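Local atomic coordinates of FrnE protein (Deinococcus radiodurans, PDB entry 5CNW), a protein that probably acts as a thiol-disulfide oxidoreductase of the DsbA-like branch of the thioredoxin superfamily. Residues A[11-16]-A[46-51]. Residues are numbered along the deposited sequence; the frame is centred on the assembly and turned at random.
Sequences KIRVDI and EVVWHS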
ATOM      1  N   LYS A  11       5.188   1.763  20.605  1.00 44.28           N
ATOM      2  CA  LYS A  11       4.787   1.899  19.206  1.00 47.51           C
ATOM      3  C   LYS A  11       4.322   0.584  18.594  1.00 46.90           C
ATOM      4  O   LYS A  11       4.766  -0.490  18.986  1.00 55.27           O
ATOM      5  CB  LYS A  11       5.938   2.461  18.366  1.00 52.03           C
ATOM      6  CG  LYS A  11       6.370   3.858  18.766  1.00 56.64           C
ATOM      7  CD  LYS A  11       5.308   4.900  18.434  1.00 56.99           C
ATOM      8  CE  LYS A  11       5.423   5.383  16.994  1.00 62.73           C
ATOM      9  NZ  LYS A  11       4.805   6.732  16.820  1.00 65.20           N
ATOM     10  N   ILE A  12       3.412   0.693  17.634  1.00 40.16           N
ATOM     11  CA  ILE A  12       3.028  -0.423  16.787  1.00 34.57           C
ATOM     12  C   ILE A  12       3.390  -0.121  15.347  1.00 31.55           C
ATOM     13  O   ILE A  12       2.920   0.856  14.771  1.00 31.75           O
ATOM     14  CB  ILE A  12       1.521  -0.716  16.834  1.00 37.17           C
ATOM     15  CG1 ILE A  12       1.064  -1.072  18.244  1.00 38.22           C
ATOM     16  CG2 ILE A  12       1.170  -1.860  15.882  1.00 39.88           C
ATOM     17  CD1 ILE A  12      -0.396  -1.467  18.287  1.00 41.08           C
ATOM     18  N   ARG A  13       4.214  -0.967  14.753  1.00 31.03           N
ATOM     19  CA  ARG A  13       4.552  -0.791  13.352  1.00 29.82           C
ATOM     20  C   ARG A  13       3.614  -1.598  12.465  1.00 29.86           C
ATOM     21  O   ARG A  13       3.367  -2.780  12.705  1.00 33.78           O
ATOM     22  CB  ARG A  13       6.001  -1.200  13.104  1.00 36.08           C
ATOM     23  CG  ARG A  13       6.453  -1.075  11.669  1.00 43.36           C
ATOM     24  CD  ARG A  13       7.699  -1.904  11.476  1.00 54.23           C
ATOM     25  NE  ARG A  13       8.255  -1.748  10.141  1.00 65.48           N
ATOM     26  CZ  ARG A  13       9.058  -0.750   9.789  1.00 70.22           C
ATOM     27  NH1 ARG A  13       9.387   0.173  10.683  1.00 72.44           N
ATOM     28  NH2 ARG A  13       9.527  -0.677   8.551  1.00 67.36           N
ATOM     29  N   VAL A  14       3.077  -0.946  11.446  1.00 29.59           N
ATOM     30  CA  VAL A  14       2.284  -1.631  10.438  1.00 25.00           C
ATOM     31  C   VAL A  14       2.966  -1.493   9.097  1.00 27.43           C
ATOM     32  O   VAL A  14       3.035  -0.400   8.539  1.00 29.06           O
ATOM     33  CB  VAL A  14       0.858  -1.079  10.348  1.00 25.43           C
ATOM     34  CG1 VAL A  14       0.080  -1.808   9.252  1.00 26.16           C
ATOM     35  CG2 VAL A  14       0.160  -1.216  11.700  1.00 27.14           C
ATOM     36  N   ASP A  15       3.484  -2.610   8.601  1.00 26.19           N
ATOM     37  CA  ASP A  15       4.066  -2.687   7.267  1.00 26.95           C
ATOM     38  C   ASP A  15       3.032  -3.160   6.269  1.00 25.62           C
ATOM     39  O   ASP A  15       2.447  -4.236   6.439  1.00 29.93           O
ATOM     40  CB  ASP A  15       5.259  -3.638   7.272  1.00 26.63           C
ATOM     41  CG  ASP A  15       6.374  -3.146   8.151  1.00 30.47           C
ATOM     42  OD1 ASP A  15       7.030  -2.156   7.762  1.00 29.37           O
ATOM     43  OD2 ASP A  15       6.590  -3.739   9.232  1.00 32.31           O
ATOM     44  N   ILE A  16       2.784  -2.362   5.233  1.00 20.40           N
ATOM     45  CA  ILE A  16       1.778  -2.723   4.252  1.00 20.09           C
ATOM     46  C   ILE A  16       2.421  -2.875   2.880  1.00 25.09           C
ATOM     47  O   ILE A  16       3.026  -1.932   2.364  1.00 26.45           O
ATOM     48  CB  ILE A  16       0.651  -1.679   4.171  1.00 21.69           C
ATOM     49  CG1 ILE A  16       0.100  -1.370   5.571  1.00 20.87           C
ATOM     50  CG2 ILE A  16      -0.472  -2.166   3.261  1.00 24.17           C
ATOM     51  CD1 ILE A  16      -0.874  -0.197   5.552  1.00 21.52           C
ATOM     52  N   GLU A  46       2.840   3.384  13.609  1.00 29.33           N
ATOM     53  CA  GLU A  46       3.719   3.788  12.522  1.00 28.51           C
ATOM     54  C   GLU A  46       3.419   2.960  11.273  1.00 25.98           C
ATOM     55  O   GLU A  46       3.593   1.743  11.275  1.00 31.37           O
ATOM     56  CB  GLU A  46       5.182   3.619  12.951  1.00 37.27           C
ATOM     57  CG  GLU A  46       6.210   3.851  11.857  1.00 53.08           C
ATOM     58  CD  GLU A  46       7.608   3.428  12.279  1.00 66.20           C
ATOM     59  OE1 GLU A  46       7.741   2.755  13.324  1.00 69.01           O
ATOM     60  OE2 GLU A  46       8.572   3.768  11.563  1.00 70.84           O
ATOM     61  N   VAL A  47       2.968   3.624  10.212  1.00 26.29           N
ATOM     62  CA  VAL A  47       2.622   2.953   8.966  1.00 25.53           C
ATOM     63  C   VAL A  47       3.741   3.120   7.955  1.00 28.34           C
ATOM     64  O   VAL A  47       4.179   4.240   7.683  1.00 27.62           O
ATOM     65  CB  VAL A  47       1.304   3.503   8.380  1.00 26.76           C
ATOM     66  CG1 VAL A  47       0.950   2.792   7.084  1.00 28.40           C
ATOM     67  CG2 VAL A  47       0.168   3.364   9.410  1.00 29.10           C
ATOM     68  N   VAL A  48       4.213   2.003   7.408  1.00 27.22           N
ATOM     69  CA  VAL A  48       5.268   2.016   6.402  1.00 26.16           C
ATOM     70  C   VAL A  48       4.797   1.268   5.166  1.00 24.61           C
ATOM     71  O   VAL A  48       4.463   0.085   5.243  1.00 30.66           O
ATOM     72  CB  VAL A  48       6.568   1.377   6.921  1.00 28.85           C
ATOM     73  CG1 VAL A  48       7.632   1.356   5.820  1.00 32.67           C
ATOM     74  CG2 VAL A  48       7.086   2.130   8.135  1.00 31.86           C
ATOM     75  N   TRP A  49       4.750   1.964   4.031  1.00 24.82           N
ATOM     76  CA  TRP A  49       4.363   1.333   2.777  1.00 23.95           C
ATOM     77  C   TRP A  49       5.549   0.594   2.141  1.00 24.82           C
ATOM     78  O   TRP A  49       6.691   1.054   2.193  1.00 27.25           O
ATOM     79  CB  TRP A  49       3.774   2.383   1.809  1.00 24.13           C
ATOM     80  CG  TRP A  49       2.458   2.886   2.308  1.00 26.66           C
ATOM     81  CD1 TRP A  49       2.239   3.988   3.082  1.00 26.59           C
ATOM     82  CD2 TRP A  49       1.178   2.258   2.125  1.00 24.67           C
ATOM     83  NE1 TRP A  49       0.891   4.098   3.371  1.00 24.80           N
ATOM     84  CE2 TRP A  49       0.224   3.047   2.797  1.00 24.94           C
ATOM     85  CE3 TRP A  49       0.751   1.116   1.434  1.00 21.40           C
ATOM     86  CZ2 TRP A  49      -1.140   2.721   2.815  1.00 23.25           C
ATOM     87  CZ3 TRP A  49      -0.594   0.798   1.442  1.00 24.00           C
ATOM     88  CH2 TRP A  49      -1.527   1.595   2.133  1.00 24.22           C
ATOM     89  N   HIS A  50       5.271  -0.566   1.552  1.00 24.47           N
ATOM     90  CA  HIS A  50       6.303  -1.351   0.879  1.00 25.94           C
ATOM     91  C   HIS A  50       5.893  -1.675  -0.532  1.00 26.98           C
ATOM     92  O   HIS A  50       4.729  -1.982  -0.789  1.00 25.06           O
ATOM     93  CB  HIS A  50       6.583  -2.654   1.621  1.00 28.37           C
ATOM     94  CG  HIS A  50       7.128  -2.453   2.997  1.00 27.84           C
ATOM     95  ND1 HIS A  50       8.477  -2.467   3.268  1.00 32.82           N
ATOM     96  CD2 HIS A  50       6.509  -2.208   4.178  1.00 25.53           C
ATOM     97  CE1 HIS A  50       8.669  -2.254   4.557  1.00 31.22           C
ATOM     98  NE2 HIS A  50       7.491  -2.091   5.130  1.00 27.31           N
ATOM     99  N   SER A  51       6.865  -1.621  -1.432  1.00 24.93           N
ATOM    100  CA  SER A  51       6.628  -1.864  -2.842  1.00 24.50           C
ATOM    101  C   SER A  51       6.244  -3.310  -3.154  1.00 28.12           C
ATOM    102  O   SER A  51       6.855  -4.254  -2.663  1.00 26.31           O
ATOM    103  CB  SER A  51       7.877  -1.500  -3.646  1.00 26.47           C
ATOM    104  OG  SER A  51       8.360  -0.219  -3.283  1.00 28.46           O
TER
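Asp15 and His50 meet because in both side chains CG stands beside the backbone N (chi1 -64° and -63°), which tips the carboxylate of one strand against the imidazole edge of the next. The two belong to parallel strands 12-18 and 45-51, joined through helix 23-38 as the beta-alpha-beta crossover that opens the thioredoxin fold of DsbA-like proteins; 45-51 lies at the margin of the sheet. Five backbone hydrogen bonds zip the pair, from Glu46 N to Ile12 O (2.8 Å) through to His50 N to Ile16 O (2.8 Å).

On the face carrying Arg13, Asp15, Glu46 and Val48, the interactions are largely polar. His50 NE2 donates to Asp15 OD1 at 2.7 Å, the oxygen lying in the imidazole plane while the donor is met on the anti side of OD1, 34° out of the carboxylate plane. ND1 is hydrogen-bonded to Asp179 OD1, so both ring nitrogens are engaged and the rotation of the ring is fixed, while Trp17 stacks on it. Arg13 NE pairs with the same carboxylate through weak, bent hydrogen bonds within a salt bridge, 2.7 Å to Asp15 OD1. Its extended chain carries the guanidinium on over Val48, whose CG2 packs under one face, and NH1 reaches Glu46 OE2 in a long salt bridge (3.8 Å). The positive charge of Arg13 probably stabilises the ionised form of buried Asp15.

The reverse face, with Val14, Val47, Ile16 and Trp49, is apolar, and Phe32 of helix 23-38 packs on both valines. The indole, anchored by NE1 to Asp126, lies near the CxxC cysteines, Cys22 and Cys25, which form a disulfide. Ile16 CD1 touches Val47 CG1 at 3.8 Å and makes a CH-pi contact over the six-membered ring of Trp49, 4.1 Å from its centroid, while Ile16 CG2 presses on Trp49 CZ3 at 3.5 Å.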